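Local coordinates for protein beta-N-acetylhexosaminidase (Bacteroides fragilis, PDB 4PYS) that probably removes terminal, non-reducing beta-linked N-acetylhexosamine residues from glycans by hydrolysis, as a glycoside hydrolase family 20 enzyme, at residues Asn392-Leu395 with Gly400-Gln403. Numbering follows the deposited sequence.
Sequences NFPL and GYTQ
Tyr401 lies along the backbone of Asn392-Pro394, its ring reaching from the pyrrolidine of Pro394 to the amide of Asn392. The close-fitting part is at the root of the side chain, where Pro394 CD rests 3.6 Å from Tyr401 CB and about as near to CG. Farther along, Phe393 CD1 meets Tyr401 CE1 at 3.7 Å; the two rings are inclined at 56°, with centroids 5.8 Å apart. Over one face of the tyrosine, towards its rim, sits the carbonyl oxygen of Asn392, 3.7 Å above the ring plane. At the phenol end a single polar bond takes over: Asn392 ND2 donates to Tyr401 OH across 2.9 Å, nearly straight at 164° and close to the amide plane. With CG set between the backbone N and the carbonyl carbon (chi1 48°), the Asn392 amide is turned to the hydroxyl. The same ND2 is also hydrogen-bonded to a glycerol, probably from the crystallisation liquor, while OD1 accepts a weak bond from Trp436 N. The solvent side is loose: exposed Gly400 and Thr402 make no contact with 392-395. The contact packs together two parts of one loop, which follows strand 381-383 of the family 20 catalytic TIM barrel.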
ATOM      1  N   ASN A 392       2.004   1.301  12.968  1.00 19.30           N
ATOM      2  CA  ASN A 392       1.169   1.628  14.116  1.00 21.13           C
ATOM      3  C   ASN A 392       1.825   1.253  15.450  1.00 23.09           C
ATOM      4  O   ASN A 392       1.424   1.752  16.507  1.00 25.81           O
ATOM      5  CB  ASN A 392      -0.221   0.974  13.994  1.00 23.77           C
ATOM      6  CG  ASN A 392      -0.138  -0.487  13.623  1.00 23.96           C
ATOM      7  OD1 ASN A 392       0.327  -0.833  12.531  1.00 24.12           O
ATOM      8  ND2 ASN A 392      -0.603  -1.359  14.518  1.00 24.81           N
ATOM      9  N   PHE A 393       2.827   0.378  15.422  1.00 23.30           N
ATOM     10  CA  PHE A 393       3.563   0.084  16.653  1.00 21.11           C
ATOM     11  C   PHE A 393       4.362   1.347  16.950  1.00 21.41           C
ATOM     12  O   PHE A 393       5.153   1.790  16.110  1.00 25.26           O
ATOM     13  CB  PHE A 393       4.551  -1.077  16.468  1.00 20.71           C
ATOM     14  CG  PHE A 393       3.905  -2.443  16.375  1.00 23.55           C
ATOM     15  CD1 PHE A 393       2.546  -2.583  16.107  1.00 23.39           C
ATOM     16  CD2 PHE A 393       4.674  -3.590  16.549  1.00 26.36           C
ATOM     17  CE1 PHE A 393       1.959  -3.857  16.018  1.00 26.86           C
ATOM     18  CE2 PHE A 393       4.102  -4.862  16.466  1.00 24.11           C
ATOM     19  CZ  PHE A 393       2.740  -4.994  16.200  1.00 25.75           C
ATOM     20  N   PRO A 394       4.153   1.943  18.125  1.00 23.34           N
ATOM     21  CA  PRO A 394       4.880   3.174  18.460  1.00 28.11           C
ATOM     22  C   PRO A 394       6.306   2.851  18.900  1.00 30.72           C
ATOM     23  O   PRO A 394       6.653   1.678  18.962  1.00 27.46           O
ATOM     24  CB  PRO A 394       4.069   3.748  19.621  1.00 28.83           C
ATOM     25  CG  PRO A 394       3.440   2.540  20.283  1.00 31.88           C
ATOM     26  CD  PRO A 394       3.161   1.571  19.154  1.00 22.41           C
ATOM     27  N   LEU A 395       7.124   3.863  19.176  1.00 27.35           N
ATOM     28  CA  LEU A 395       8.490   3.613  19.647  1.00 28.14           C
ATOM     29  C   LEU A 395       8.544   3.345  21.152  1.00 31.22           C
ATOM     30  O   LEU A 395       9.513   2.756  21.647  1.00 27.83           O
ATOM     31  CB  LEU A 395       9.418   4.776  19.297  1.00 24.72           C
ATOM     32  CG  LEU A 395      10.125   4.738  17.945  1.00 27.00           C
ATOM     33  CD1 LEU A 395       9.151   5.002  16.785  1.00 23.86           C
ATOM     34  CD2 LEU A 395      11.274   5.738  17.947  1.00 24.87           C
ATOM     35  N   GLY A 400      -2.991   0.211  23.985  1.00 38.49           N
ATOM     36  CA  GLY A 400      -2.938  -1.230  23.797  1.00 38.91           C
ATOM     37  C   GLY A 400      -1.589  -1.761  23.336  1.00 40.74           C
ATOM     38  O   GLY A 400      -1.364  -2.973  23.336  1.00 35.17           O
ATOM     39  N   TYR A 401      -0.692  -0.864  22.937  1.00 33.32           N
ATOM     40  CA  TYR A 401       0.651  -1.271  22.534  1.00 31.01           C
ATOM     41  C   TYR A 401       1.613  -1.281  23.731  1.00 38.40           C
ATOM     42  O   TYR A 401       2.032  -0.227  24.217  1.00 37.56           O
ATOM     43  CB  TYR A 401       1.170  -0.353  21.416  1.00 26.92           C
ATOM     44  CG  TYR A 401       0.295  -0.361  20.186  1.00 30.84           C
ATOM     45  CD1 TYR A 401       0.497  -1.289  19.179  1.00 30.12           C
ATOM     46  CD2 TYR A 401      -0.744   0.556  20.038  1.00 31.82           C
ATOM     47  CE1 TYR A 401      -0.301  -1.305  18.055  1.00 28.60           C
ATOM     48  CE2 TYR A 401      -1.553   0.545  18.920  1.00 30.53           C
ATOM     49  CZ  TYR A 401      -1.334  -0.392  17.936  1.00 25.42           C
ATOM     50  OH  TYR A 401      -2.132  -0.409  16.812  1.00 27.29           O
ATOM     51  N   THR A 402       1.944  -2.474  24.221  1.00 34.83           N
ATOM     52  CA  THR A 402       2.932  -2.603  25.293  1.00 35.41           C
ATOM     53  C   THR A 402       4.325  -2.588  24.679  1.00 35.63           C
ATOM     54  O   THR A 402       4.472  -2.415  23.474  1.00 32.59           O
ATOM     55  CB  THR A 402       2.769  -3.917  26.082  1.00 42.08           C
ATOM     56  OG1 THR A 402       3.018  -5.033  25.217  1.00 45.49           O
ATOM     57  CG2 THR A 402       1.370  -4.030  26.654  1.00 42.44           C
ATOM     58  N   GLN A 403       5.344  -2.779  25.511  1.00 37.42           N
ATOM     59  CA  GLN A 403       6.726  -2.835  25.034  1.00 37.47           C
ATOM     60  C   GLN A 403       6.909  -3.836  23.894  1.00 35.57           C
ATOM     61  O   GLN A 403       7.683  -3.606  22.961  1.00 34.19           O
ATOM     62  CB  GLN A 403       7.649  -3.205  26.197  1.00 45.72           C
ATOM     63  CG  GLN A 403       9.116  -3.167  25.830  1.00 56.16           C
ATOM     64  CD  GLN A 403       9.565  -1.780  25.403  1.00 63.28           C
ATOM     65  OE1 GLN A 403       9.149  -0.776  25.985  1.00 72.74           O
ATOM     66  NE2 GLN A 403      10.415  -1.717  24.383  1.00 61.57           N
TER